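PDB 4ZR1: ceramide very long chain fatty acid hydroxylase SCS7 from Saccharomyces cerevisiae, which hydroxylates the very long chain fatty acids of sphingolipids, probably at C-2 of the ceramide acyl chain and using a dimetal centre. Local coordinates for residues A[30-35]-A[251-256]; A[148-153]-A[261-266]; A[185-190]-A[231-236]; A[245-250]-A[266-271]. All blocks are in the same frame, centred on the assembly; numbering follows the deposited sequence.

Contact 1: residues A[30-35]-A[251-256]; sequences KELPAE and HLEHHY. With ZN (zinc ion), chain C; ZN (zinc ion), chain D.
The side chains of Glu-31 and Glu-253 lie side by side and point the same way; their carboxylate planes are turned 76° apart. Their nearest oxygens, Glu-31 OE2 and Glu-253 OE2, are 4.1 Å apart and do not bond. Lys-249 forms a salt bridge with Glu-253 OE2, which probably offsets the like charges. The remaining flat groups that matter here are histidine rings. The His-255 ring has His-251 CD2 at its edge, in its plane. Both rings put NE2 on the same zinc ion, at 2.2 Å from His-251 NE2 and 2.0 Å from His-255 NE2. His-254 NE2 binds the second zinc ion.

The loop 30-35 meets the helix mainly through Leu-32. Its CG stands anti to the carbonyl carbon (chi1 -50°), which brings both methyls to the helix. CD1 rests 3.7 Å from Leu-252 CB. CD2 sits 3.7 Å from Glu-253 CG and 4.2 Å from Tyr-256 CB. The leucine crosses Leu-252 and Glu-253 at about a right angle. On Glu-253 it meets CG, the aliphatic part. A backbone bond between Tyr-256 and Val-29 ties the same strip of chain to the helix. Leu-252 also touches the zinc ligand His-236, which makes it a second-shell residue. The helix segment carries a histidine box of the form HxxHH, the signature of the dimetal site in this hydroxylase family.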
# COMPACT_ATOMS: atom_id res chain seq x y z
N LYS A 30 11.04 18.29 -0.52
CA LYS A 30 11.96 17.94 0.55
C LYS A 30 11.20 17.95 1.86
O LYS A 30 11.53 17.21 2.78
CB LYS A 30 13.16 18.89 0.61
CG LYS A 30 13.11 19.87 1.77
CD LYS A 30 14.12 20.98 1.60
CE LYS A 30 13.47 22.33 1.80
NZ LYS A 30 14.36 23.40 1.30
N GLU A 31 10.16 18.78 1.94
CA GLU A 31 9.33 18.86 3.13
C GLU A 31 7.86 18.89 2.72
O GLU A 31 7.49 19.56 1.75
CB GLU A 31 9.71 20.08 3.98
CG GLU A 31 9.79 19.74 5.46
CD GLU A 31 11.09 19.03 5.83
OE1 GLU A 31 12.16 19.44 5.33
OE2 GLU A 31 11.03 18.06 6.62
N LEU A 32 7.04 18.13 3.43
CA LEU A 32 5.61 18.04 3.16
C LEU A 32 4.95 19.41 3.16
O LEU A 32 5.29 20.25 3.99
CB LEU A 32 4.94 17.13 4.19
CG LEU A 32 5.62 15.78 4.41
CD1 LEU A 32 4.87 14.91 5.41
CD2 LEU A 32 5.78 15.06 3.08
N PRO A 33 4.01 19.63 2.23
CA PRO A 33 3.20 20.85 2.20
C PRO A 33 2.02 20.75 3.16
O PRO A 33 1.98 19.84 3.99
CB PRO A 33 2.73 20.91 0.75
CG PRO A 33 2.59 19.48 0.37
CD PRO A 33 3.71 18.75 1.09
N ALA A 34 1.07 21.67 3.03
CA ALA A 34 -0.10 21.70 3.90
C ALA A 34 -1.00 20.50 3.63
O ALA A 34 -1.08 20.03 2.49
CB ALA A 34 -0.88 23.00 3.71
N GLU A 35 -1.66 20.03 4.67
CA GLU A 35 -2.61 18.93 4.57
C GLU A 35 -3.62 19.12 3.41
O GLU A 35 -3.95 18.17 2.71
CB GLU A 35 -3.33 18.78 5.93
CG GLU A 35 -4.82 18.54 5.83
CD GLU A 35 -5.50 18.60 7.18
OE1 GLU A 35 -4.79 18.51 8.21
OE2 GLU A 35 -6.74 18.74 7.21
N HIS A 251 5.51 8.20 6.94
CA HIS A 251 4.89 7.47 5.85
C HIS A 251 4.53 8.38 4.68
O HIS A 251 4.70 8.01 3.51
CB HIS A 251 3.64 6.74 6.33
CG HIS A 251 2.90 6.07 5.22
ND1 HIS A 251 3.41 5.00 4.53
CD2 HIS A 251 1.71 6.35 4.64
CE1 HIS A 251 2.56 4.63 3.59
NE2 HIS A 251 1.52 5.44 3.64
N LEU A 252 4.04 9.57 4.99
CA LEU A 252 3.68 10.53 3.96
C LEU A 252 4.90 10.94 3.14
O LEU A 252 4.78 11.26 1.96
CB LEU A 252 3.03 11.76 4.59
CG LEU A 252 1.51 11.88 4.45
CD1 LEU A 252 0.82 10.55 4.64
CD2 LEU A 252 0.98 12.87 5.46
N GLU A 253 6.08 10.92 3.76
CA GLU A 253 7.30 11.23 3.01
C GLU A 253 7.65 10.09 2.06
O GLU A 253 8.31 10.31 1.05
CB GLU A 253 8.46 11.53 3.95
CG GLU A 253 8.40 12.89 4.61
CD GLU A 253 9.61 13.18 5.46
OE1 GLU A 253 10.55 12.35 5.46
OE2 GLU A 253 9.62 14.24 6.12
N HIS A 254 7.22 8.89 2.40
CA HIS A 254 7.38 7.76 1.49
C HIS A 254 6.59 8.02 0.20
O HIS A 254 6.95 7.57 -0.88
CB HIS A 254 6.92 6.46 2.14
CG HIS A 254 6.75 5.34 1.18
ND1 HIS A 254 7.79 4.53 0.78
CD2 HIS A 254 5.65 4.90 0.51
CE1 HIS A 254 7.34 3.63 -0.09
NE2 HIS A 254 6.05 3.84 -0.27
N HIS A 255 5.50 8.75 0.35
CA HIS A 255 4.65 9.12 -0.76
C HIS A 255 5.15 10.36 -1.51
O HIS A 255 5.32 10.34 -2.73
CB HIS A 255 3.22 9.36 -0.26
CG HIS A 255 2.44 8.10 -0.02
ND1 HIS A 255 1.92 7.35 -1.04
CD2 HIS A 255 2.10 7.47 1.13
CE1 HIS A 255 1.29 6.30 -0.53
NE2 HIS A 255 1.39 6.35 0.78
N TYR A 256 5.41 11.44 -0.78
CA TYR A 256 5.65 12.74 -1.41
C TYR A 256 7.10 13.22 -1.36
O TYR A 256 7.36 14.41 -1.51
CB TYR A 256 4.76 13.80 -0.77
CG TYR A 256 3.30 13.44 -0.72
CD1 TYR A 256 2.46 13.68 -1.81
CD2 TYR A 256 2.75 12.86 0.41
CE1 TYR A 256 1.11 13.35 -1.76
CE2 TYR A 256 1.42 12.53 0.47
CZ TYR A 256 0.60 12.77 -0.61
OH TYR A 256 -0.72 12.44 -0.53
ZN ZN C . 0.18 5.15 1.90
ZN ZN D . 4.78 2.38 -1.21

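Contact 2: residues A[148-153]-A[261-266]; sequences GLHRFL and LGFGVT. With ZN (zinc ion), chain D.
One of the two zinc sites takes His-150 as a ligand, and Phe-263 braces that histidine in two ways. His-150 CG is anti to the backbone N (chi1 -169°), which sends the ring toward the loop 261-266. His-150 NE2 binds the zinc ion at 2.3 Å. On the other side of the ring, His-150 ND1 donates to Phe-263 O at 2.6 Å, with an N-H...O angle of 155°. The oxygen lies somewhat out of the ring plane. Metal and carbonyl together fix the rotation of the imidazole. The Phe-263 ring turns its edge to the His-150 face in a T-shaped pair, with planes at 88° and centroids 5.5 Å apart. His-150 and His-155 form the HX4H histidine box at the cytoplasmic end of the transmembrane helix 128-154, and His-174, His-178 and His-254 complete the site. The next residue, Arg-151, extends along a face of Phe-263. Its CB makes a CH-pi contact 3.7 Å from the centroid of the Phe-263 ring, and Arg-151 CG lies 3.6 Å from Phe-263 CE2. With alanine here in place of the Phe-263 ring, the His-150 face and the methylenes of Arg-151 would probably lose their aromatic neighbour. Arg-151 NH1 is hydrogen-bonded to Tyr-147 OH.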
# COMPACT_ATOMS: atom_id res chain seq x y z
N GLY A 148 8.58 -6.52 3.96
CA GLY A 148 9.02 -7.26 2.79
C GLY A 148 8.12 -7.14 1.57
O GLY A 148 8.60 -6.89 0.46
N LEU A 149 6.82 -7.34 1.77
CA LEU A 149 5.84 -7.13 0.71
C LEU A 149 5.95 -5.72 0.15
O LEU A 149 6.02 -5.53 -1.06
CB LEU A 149 4.43 -7.38 1.21
CG LEU A 149 4.15 -8.85 1.51
CD1 LEU A 149 2.69 -9.07 1.85
CD2 LEU A 149 4.56 -9.68 0.30
N HIS A 150 5.96 -4.74 1.05
CA HIS A 150 6.00 -3.35 0.63
C HIS A 150 7.23 -3.03 -0.19
O HIS A 150 7.14 -2.43 -1.26
CB HIS A 150 5.93 -2.43 1.84
CG HIS A 150 5.70 -1.00 1.48
ND1 HIS A 150 5.74 0.02 2.40
CD2 HIS A 150 5.41 -0.42 0.29
CE1 HIS A 150 5.49 1.17 1.80
NE2 HIS A 150 5.29 0.93 0.52
N ARG A 151 8.40 -3.44 0.30
CA ARG A 151 9.65 -3.09 -0.36
C ARG A 151 9.94 -3.90 -1.62
O ARG A 151 10.42 -3.36 -2.63
CB ARG A 151 10.82 -3.23 0.62
CG ARG A 151 12.18 -3.01 -0.02
CD ARG A 151 13.25 -3.02 1.02
NE ARG A 151 14.58 -3.14 0.43
CZ ARG A 151 15.69 -3.24 1.14
NH1 ARG A 151 15.63 -3.25 2.47
NH2 ARG A 151 16.86 -3.34 0.53
N PHE A 152 9.66 -5.20 -1.57
CA PHE A 152 10.10 -6.09 -2.62
C PHE A 152 8.99 -6.53 -3.59
O PHE A 152 9.26 -6.79 -4.76
CB PHE A 152 10.80 -7.32 -2.01
CG PHE A 152 12.08 -6.99 -1.28
CD1 PHE A 152 13.21 -6.58 -1.97
CD2 PHE A 152 12.15 -7.09 0.10
CE1 PHE A 152 14.39 -6.28 -1.30
CE2 PHE A 152 13.33 -6.78 0.78
CZ PHE A 152 14.45 -6.37 0.07
N LEU A 153 7.74 -6.62 -3.12
CA LEU A 153 6.67 -6.95 -4.06
C LEU A 153 5.97 -5.68 -4.57
O LEU A 153 5.93 -5.41 -5.76
CB LEU A 153 5.65 -7.90 -3.43
CG LEU A 153 4.62 -8.39 -4.46
CD1 LEU A 153 5.22 -9.54 -5.25
CD2 LEU A 153 3.31 -8.82 -3.81
N LEU A 261 12.58 4.56 0.07
CA LEU A 261 12.76 4.41 1.51
C LEU A 261 11.42 4.43 2.24
O LEU A 261 10.37 4.66 1.63
CB LEU A 261 13.66 5.53 2.04
CG LEU A 261 15.04 5.68 1.40
CD1 LEU A 261 15.66 6.98 1.87
CD2 LEU A 261 15.93 4.50 1.74
N GLY A 262 11.46 4.21 3.56
CA GLY A 262 10.28 4.32 4.41
C GLY A 262 9.24 3.24 4.17
O GLY A 262 8.03 3.53 4.14
N PHE A 263 9.69 2.00 4.03
CA PHE A 263 8.79 0.89 3.72
C PHE A 263 7.98 0.42 4.93
O PHE A 263 6.92 -0.19 4.76
CB PHE A 263 9.58 -0.28 3.13
CG PHE A 263 10.33 0.09 1.88
CD1 PHE A 263 9.65 0.40 0.71
CD2 PHE A 263 11.71 0.14 1.88
CE1 PHE A 263 10.33 0.74 -0.44
CE2 PHE A 263 12.40 0.48 0.72
CZ PHE A 263 11.71 0.79 -0.44
N GLY A 264 8.46 0.69 6.14
CA GLY A 264 7.69 0.35 7.32
C GLY A 264 6.57 1.35 7.53
O GLY A 264 6.81 2.55 7.43
N VAL A 265 5.35 0.89 7.82
CA VAL A 265 4.26 1.84 7.99
C VAL A 265 3.59 1.69 9.36
O VAL A 265 3.00 2.65 9.87
CB VAL A 265 3.19 1.75 6.80
CG1 VAL A 265 3.70 0.89 5.65
CG2 VAL A 265 1.83 1.27 7.26
N THR A 266 3.71 0.52 9.99
CA THR A 266 3.34 0.47 11.42
C THR A 266 4.51 0.91 12.28
O THR A 266 4.33 1.20 13.46
CB THR A 266 2.90 -0.92 11.88
OG1 THR A 266 3.95 -1.87 11.61
CG2 THR A 266 1.63 -1.34 11.18
ZN ZN D . 4.78 2.38 -1.21

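Contact 3: residues A[185-190]-A[231-236]; sequences YRLVMP and CHFFLH. With ZN (zinc ion), chain C; BOG (octyl beta-D-glucopyranoside), chain E; BOG (octyl beta-D-glucopyranoside), chain G; BOG (octyl beta-D-glucopyranoside), chain H.
Leu-187 points its CB at helix 211-236, and its CG stands anti to the backbone N (chi1 -171°), carrying the branch on toward two zinc ligands. CG comes within 4.1 Å of His-232 CE1. The two methyls then part. CD2 lies over a face of His-232, 3.7 Å from the ring centroid, in a CH-pi contact. The same methyl touches the backbone at Phe-233 N. CD1 takes the next turn of the helix and reaches His-236 CD2 at 3.4 Å, resting also on Phe-233 CA. Val-188 adds to this packing: its CG1 is 4.1 Å from Phe-233 CD1.

Two backbone carbonyls of the loop bind a detergent molecule. One octyl glucoside donates through O2 to Arg-186 O, and through O3 to Leu-187 O at 2.8 Å. Two further octyl glucosides lie against Phe-234, where the helix surface would probably meet lipid.

His-232 NE2 and His-236 NE2 bind one zinc ion at 2.3 and 2.1 Å respectively; His-177, His-251 and His-255 complete its site. Leu-187 is thus an apolar second-shell residue. The two ligands, one helical turn apart, form an HX3H histidine box at the cytoplasmic end of a transmembrane helix.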
# COMPACT_ATOMS: atom_id res chain seq x y z
N TYR A 185 -11.15 5.12 -0.91
CA TYR A 185 -11.65 3.77 -1.16
C TYR A 185 -10.67 2.89 -1.91
O TYR A 185 -11.01 1.77 -2.26
CB TYR A 185 -12.97 3.81 -1.91
CG TYR A 185 -14.12 4.39 -1.10
CD1 TYR A 185 -14.82 3.62 -0.19
CD2 TYR A 185 -14.51 5.71 -1.27
CE1 TYR A 185 -15.87 4.14 0.53
CE2 TYR A 185 -15.55 6.24 -0.56
CZ TYR A 185 -16.23 5.46 0.34
OH TYR A 185 -17.27 6.02 1.04
N ARG A 186 -9.46 3.38 -2.14
CA ARG A 186 -8.43 2.57 -2.79
C ARG A 186 -7.15 2.54 -1.98
O ARG A 186 -6.06 2.54 -2.54
CB ARG A 186 -8.13 3.11 -4.19
CG ARG A 186 -9.00 2.51 -5.29
CD ARG A 186 -10.41 3.04 -5.21
NE ARG A 186 -11.20 2.57 -6.34
CZ ARG A 186 -11.41 3.28 -7.45
NH1 ARG A 186 -10.90 4.50 -7.58
NH2 ARG A 186 -12.14 2.75 -8.42
N LEU A 187 -7.28 2.51 -0.66
CA LEU A 187 -6.12 2.45 0.21
C LEU A 187 -6.00 1.05 0.81
O LEU A 187 -5.03 0.34 0.55
CB LEU A 187 -6.21 3.53 1.29
CG LEU A 187 -5.00 3.78 2.19
CD1 LEU A 187 -5.07 5.17 2.83
CD2 LEU A 187 -4.93 2.73 3.28
N VAL A 188 -6.98 0.65 1.62
CA VAL A 188 -6.88 -0.67 2.23
C VAL A 188 -7.08 -1.73 1.18
O VAL A 188 -7.55 -1.46 0.08
CB VAL A 188 -7.88 -0.87 3.37
CG1 VAL A 188 -7.77 0.29 4.39
CG2 VAL A 188 -9.28 -1.03 2.84
N MET A 189 -6.69 -2.95 1.51
CA MET A 189 -6.71 -4.04 0.56
C MET A 189 -8.11 -4.60 0.45
O MET A 189 -8.78 -4.82 1.45
CB MET A 189 -5.75 -5.15 0.99
CG MET A 189 -4.34 -4.68 1.23
SD MET A 189 -3.29 -6.10 1.57
CE MET A 189 -3.93 -7.21 0.33
N PRO A 190 -8.56 -4.83 -0.77
CA PRO A 190 -9.83 -5.52 -0.94
C PRO A 190 -9.69 -6.98 -0.53
O PRO A 190 -8.65 -7.57 -0.83
CB PRO A 190 -10.11 -5.38 -2.44
CG PRO A 190 -8.81 -5.12 -3.04
CD PRO A 190 -8.02 -4.35 -2.05
N CYS A 231 -4.03 1.24 10.42
CA CYS A 231 -3.00 2.23 10.64
C CYS A 231 -2.73 2.98 9.33
O CYS A 231 -2.83 4.21 9.27
CB CYS A 231 -1.71 1.60 11.16
SG CYS A 231 -0.41 2.80 11.54
N HIS A 232 -2.42 2.21 8.28
CA HIS A 232 -2.13 2.78 6.96
C HIS A 232 -3.20 3.77 6.52
O HIS A 232 -2.89 4.87 6.08
CB HIS A 232 -2.00 1.68 5.92
CG HIS A 232 -1.57 2.18 4.59
ND1 HIS A 232 -1.72 1.45 3.43
CD2 HIS A 232 -0.98 3.35 4.23
CE1 HIS A 232 -1.25 2.15 2.41
NE2 HIS A 232 -0.80 3.30 2.87
N PHE A 233 -4.47 3.38 6.66
CA PHE A 233 -5.57 4.27 6.34
C PHE A 233 -5.49 5.59 7.11
O PHE A 233 -5.54 6.67 6.51
CB PHE A 233 -6.92 3.61 6.62
CG PHE A 233 -8.09 4.40 6.11
CD1 PHE A 233 -8.50 4.30 4.79
CD2 PHE A 233 -8.76 5.29 6.95
CE1 PHE A 233 -9.56 5.04 4.31
CE2 PHE A 233 -9.85 6.05 6.47
CZ PHE A 233 -10.24 5.92 5.15
N PHE A 234 -5.36 5.51 8.43
CA PHE A 234 -5.54 6.71 9.24
C PHE A 234 -4.31 7.59 9.21
O PHE A 234 -4.36 8.77 9.58
CB PHE A 234 -5.95 6.32 10.67
CG PHE A 234 -7.34 5.75 10.74
CD1 PHE A 234 -8.44 6.53 10.39
CD2 PHE A 234 -7.56 4.43 11.12
CE1 PHE A 234 -9.73 6.01 10.43
CE2 PHE A 234 -8.84 3.90 11.16
CZ PHE A 234 -9.92 4.69 10.82
N LEU A 235 -3.21 7.04 8.72
CA LEU A 235 -2.04 7.86 8.42
C LEU A 235 -2.33 8.87 7.30
O LEU A 235 -1.81 9.98 7.32
CB LEU A 235 -0.86 6.98 8.02
CG LEU A 235 -0.18 6.16 9.11
CD1 LEU A 235 1.08 5.55 8.53
CD2 LEU A 235 0.15 7.03 10.32
N HIS A 236 -3.16 8.48 6.34
CA HIS A 236 -3.51 9.37 5.23
C HIS A 236 -4.69 10.27 5.54
O HIS A 236 -4.69 11.46 5.19
CB HIS A 236 -3.83 8.56 3.96
CG HIS A 236 -2.63 8.00 3.28
ND1 HIS A 236 -1.85 8.74 2.42
CD2 HIS A 236 -2.08 6.76 3.33
CE1 HIS A 236 -0.86 7.99 1.98
NE2 HIS A 236 -0.98 6.78 2.51
ZN ZN C . 0.18 5.15 1.90
C1 BOG E . -5.11 -1.91 -3.73
O1 BOG E . -6.43 -1.77 -4.21
C2 BOG E . -4.75 -0.67 -2.94
O2 BOG E . -4.67 0.40 -3.86
C3 BOG E . -3.38 -0.82 -2.32
O3 BOG E . -3.09 0.21 -1.40
C4 BOG E . -3.23 -2.15 -1.64
O4 BOG E . -1.87 -2.30 -1.31
C5 BOG E . -3.63 -3.24 -2.60
O5 BOG E . -4.99 -3.06 -2.93
C6 BOG E . -3.36 -4.57 -1.91
O6 BOG E . -4.23 -5.59 -2.34
C1' BOG E . -6.61 -2.11 -5.57
C2' BOG E . -8.05 -1.91 -5.99
C3' BOG E . -8.34 -2.84 -7.16
C4' BOG E . -9.50 -3.77 -6.86
C5' BOG E . -9.27 -5.12 -7.50
C6' BOG E . -10.57 -5.88 -7.58
C7' BOG E . -10.32 -7.30 -8.05
C8' BOG E . -10.12 -7.29 -9.55
C1 BOG G . -9.17 9.04 14.98
O1 BOG G . -8.44 8.01 14.35
C2 BOG G . -9.11 10.28 14.12
O2 BOG G . -7.78 10.70 14.03
C3 BOG G . -9.94 11.39 14.72
O3 BOG G . -10.05 12.44 13.79
C4 BOG G . -11.31 10.88 15.10
O4 BOG G . -11.96 11.85 15.88
C5 BOG G . -11.16 9.61 15.90
O5 BOG G . -10.52 8.64 15.12
C6 BOG G . -12.51 9.11 16.35
O6 BOG G . -13.49 9.43 15.39
C1' BOG G . -7.28 7.59 15.04
C2' BOG G . -6.99 6.16 14.64
C3' BOG G . -5.67 5.70 15.22
C4' BOG G . -5.69 4.20 15.42
C5' BOG G . -5.66 3.50 14.08
C6' BOG G . -4.61 2.41 14.14
C7' BOG G . -5.20 1.13 14.70
C8' BOG G . -4.16 0.04 14.61
C1 BOG H . -14.19 7.19 12.40
O1 BOG H . -13.68 6.84 13.67
C2 BOG H . -15.48 7.97 12.53
O2 BOG H . -16.44 7.21 13.22
C3 BOG H . -16.02 8.29 11.15
O3 BOG H . -17.10 9.18 11.24
C4 BOG H . -14.93 8.90 10.29
O4 BOG H . -15.38 9.00 8.96
C5 BOG H . -13.67 8.06 10.37
O5 BOG H . -13.24 7.96 11.71
C6 BOG H . -12.56 8.69 9.55
O6 BOG H . -12.48 8.05 8.29
C1' BOG H . -12.41 6.23 13.62
C2' BOG H . -12.46 4.86 14.28
C3' BOG H . -11.06 4.28 14.31
C4' BOG H . -11.11 2.78 14.54
C5' BOG H . -9.95 2.14 13.82
C6' BOG H . -9.42 0.95 14.59
C7' BOG H . -10.10 -0.33 14.13
C8' BOG H . -9.32 -1.52 14.64

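Contact 4: residues A[245-250]-A[266-271]; sequences RKLKKY and TSWFWD
Tyr-250 and Trp-268 meet edge to face where the loop after helix 242-256 turns back past that helix. An ST turn at Ser-267 stands just before Trp-268, which is at the N-cap position of the short helix 269-273. The indole presents the edge of its six-membered ring to the Tyr-250 face. The planes are inclined at 51°, and the centroids are 5.1 Å apart. Trp-268 CE3 stands over the tyrosine ring, offset toward the rim, and Trp-268 CB packs at 3.4 Å from Tyr-250 CZ. This overlap depends on Trp-268 CG lying between the backbone N and the carbonyl carbon (chi1 54°), the crowded position. Tyr-277 meets both rings.

Leu-247 adds its two methyls beside the aromatic pair. CD1 is 4.0 Å from Trp-268 CE3 and also touches Ser-267 CA. CD2 lies 3.8 Å from Thr-266 O.

Tyr-250 and Asp-271 approach from opposite directions. Tyr-250 OH donates to Asp-271 OD2 at 2.5 Å. The oxygen sits at the edge of the tyrosine ring, in its plane, while the hydroxyl comes from above the carboxylate plane, 55° out of it. The hydroxyl is also bonded to Leu-278 N. Asp-271 OD2 is further bonded to Gly-264 N, and OD1 to Phe-263 N and Thr-276 OG1. A phenylalanine in place of Tyr-250 would probably leave Leu-278 N without this partner and Asp-271 OD2 without its hydroxyl. In the ST turn itself, Phe-269 N donates to Ser-267 OG at 3.2 Å.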
# COMPACT_ATOMS: atom_id res chain seq x y z
N ARG A 245 1.67 10.99 15.35
CA ARG A 245 1.74 12.12 14.43
C ARG A 245 3.04 12.15 13.62
O ARG A 245 3.06 12.61 12.48
CB ARG A 245 1.58 13.41 15.24
CG ARG A 245 1.05 14.59 14.46
CD ARG A 245 0.42 15.63 15.39
NE ARG A 245 -0.77 15.13 16.08
CZ ARG A 245 -1.53 15.88 16.87
NH1 ARG A 245 -2.60 15.37 17.47
NH2 ARG A 245 -1.23 17.16 17.07
N LYS A 246 4.12 11.63 14.20
CA LYS A 246 5.42 11.59 13.53
C LYS A 246 5.58 10.36 12.66
O LYS A 246 6.43 10.33 11.77
CB LYS A 246 6.55 11.66 14.56
CG LYS A 246 7.04 13.07 14.80
CD LYS A 246 7.54 13.30 16.22
CE LYS A 246 6.98 14.62 16.76
NZ LYS A 246 7.36 14.86 18.17
N LEU A 247 4.77 9.34 12.91
CA LEU A 247 4.73 8.18 12.04
C LEU A 247 4.00 8.59 10.75
O LEU A 247 4.31 8.13 9.65
CB LEU A 247 4.04 7.01 12.73
CG LEU A 247 3.97 5.66 12.00
CD1 LEU A 247 5.35 5.04 11.83
CD2 LEU A 247 3.04 4.72 12.75
N LYS A 248 3.03 9.50 10.91
CA LYS A 248 2.31 10.07 9.79
C LYS A 248 3.25 10.85 8.87
O LYS A 248 3.15 10.74 7.65
CB LYS A 248 1.19 10.99 10.28
CG LYS A 248 0.44 11.65 9.14
CD LYS A 248 -0.82 12.36 9.60
CE LYS A 248 -1.57 12.89 8.38
NZ LYS A 248 -2.89 13.46 8.72
N LYS A 249 4.13 11.64 9.45
CA LYS A 249 5.08 12.40 8.66
C LYS A 249 5.99 11.45 7.90
O LYS A 249 6.31 11.68 6.73
CB LYS A 249 5.90 13.36 9.53
CG LYS A 249 7.16 13.89 8.83
CD LYS A 249 7.82 15.05 9.57
CE LYS A 249 9.30 15.16 9.20
NZ LYS A 249 9.97 13.83 9.21
N TYR A 250 6.38 10.37 8.57
CA TYR A 250 7.31 9.40 8.01
C TYR A 250 6.73 8.69 6.79
O TYR A 250 7.36 8.60 5.74
CB TYR A 250 7.69 8.38 9.08
CG TYR A 250 8.74 7.39 8.64
CD1 TYR A 250 10.09 7.72 8.68
CD2 TYR A 250 8.39 6.12 8.22
CE1 TYR A 250 11.05 6.81 8.30
CE2 TYR A 250 9.34 5.20 7.83
CZ TYR A 250 10.68 5.55 7.87
OH TYR A 250 11.64 4.64 7.48
N THR A 266 3.71 0.52 9.99
CA THR A 266 3.34 0.47 11.42
C THR A 266 4.51 0.91 12.28
O THR A 266 4.33 1.20 13.46
CB THR A 266 2.90 -0.92 11.88
OG1 THR A 266 3.95 -1.87 11.61
CG2 THR A 266 1.63 -1.34 11.18
N SER A 267 5.71 0.92 11.68
CA SER A 267 6.92 1.46 12.32
C SER A 267 8.07 1.45 11.32
O SER A 267 7.99 0.77 10.29
CB SER A 267 7.34 0.64 13.54
OG SER A 267 8.05 -0.52 13.15
N TRP A 268 9.14 2.17 11.63
CA TRP A 268 10.33 2.18 10.78
C TRP A 268 11.41 1.26 11.34
O TRP A 268 12.57 1.33 10.93
CB TRP A 268 10.88 3.59 10.63
CG TRP A 268 11.14 4.25 11.92
CD1 TRP A 268 12.17 3.99 12.79
CD2 TRP A 268 10.37 5.30 12.51
NE1 TRP A 268 12.08 4.82 13.88
CE2 TRP A 268 10.98 5.64 13.74
CE3 TRP A 268 9.22 6.00 12.12
CZ2 TRP A 268 10.48 6.63 14.58
CZ3 TRP A 268 8.73 6.99 12.96
CH2 TRP A 268 9.36 7.29 14.17
N PHE A 269 11.01 0.41 12.28
CA PHE A 269 11.89 -0.58 12.89
C PHE A 269 12.73 -1.32 11.85
O PHE A 269 13.95 -1.21 11.83
CB PHE A 269 11.05 -1.58 13.69
CG PHE A 269 11.85 -2.62 14.41
CD1 PHE A 269 12.42 -2.34 15.63
CD2 PHE A 269 12.01 -3.88 13.87
CE1 PHE A 269 13.15 -3.29 16.30
CE2 PHE A 269 12.75 -4.83 14.53
CZ PHE A 269 13.31 -4.54 15.75
N TRP A 270 12.07 -2.03 10.95
CA TRP A 270 12.76 -2.80 9.93
C TRP A 270 13.45 -1.92 8.88
O TRP A 270 14.30 -2.40 8.13
CB TRP A 270 11.78 -3.76 9.25
CG TRP A 270 11.20 -4.74 10.21
CD1 TRP A 270 9.92 -4.80 10.66
CD2 TRP A 270 11.90 -5.80 10.86
NE1 TRP A 270 9.77 -5.83 11.55
CE2 TRP A 270 10.98 -6.47 11.69
CE3 TRP A 270 13.23 -6.26 10.83
CZ2 TRP A 270 11.33 -7.57 12.48
CZ3 TRP A 270 13.58 -7.35 11.61
CH2 TRP A 270 12.63 -7.99 12.42
N ASP A 271 13.07 -0.64 8.83
CA ASP A 271 13.76 0.31 7.96
C ASP A 271 15.16 0.55 8.50
O ASP A 271 16.15 0.62 7.76
CB ASP A 271 13.00 1.63 7.88
CG ASP A 271 11.99 1.66 6.75
OD1 ASP A 271 12.27 1.05 5.69
OD2 ASP A 271 10.92 2.28 6.93

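Overall arrangement
Contacts 2 and 3 lie nearest the centre of the chain, their centres about 9 and 8 Å from it. Contacts 1 and 4 sit farther out; contact 1 is still mostly buried, contact 4 only partly. Contacts 1 and 4 share helix 242-256. Contacts 2 and 4 share Thr-266 and are joined through Asp-271. The zinc ions join the rest: contacts 1 and 3 supply ligands to one, contacts 1 and 2 to the other. Their chemistry differs. Contact 2 steadies a ligand with a hydrogen bond and an aromatic ring. Contact 3 packs a leucine on two ligands, contact 1 packs one on the ligand-bearing helix, and contact 4, which holds no ligand, relies on aromatic packing and a tyrosine-aspartate bond.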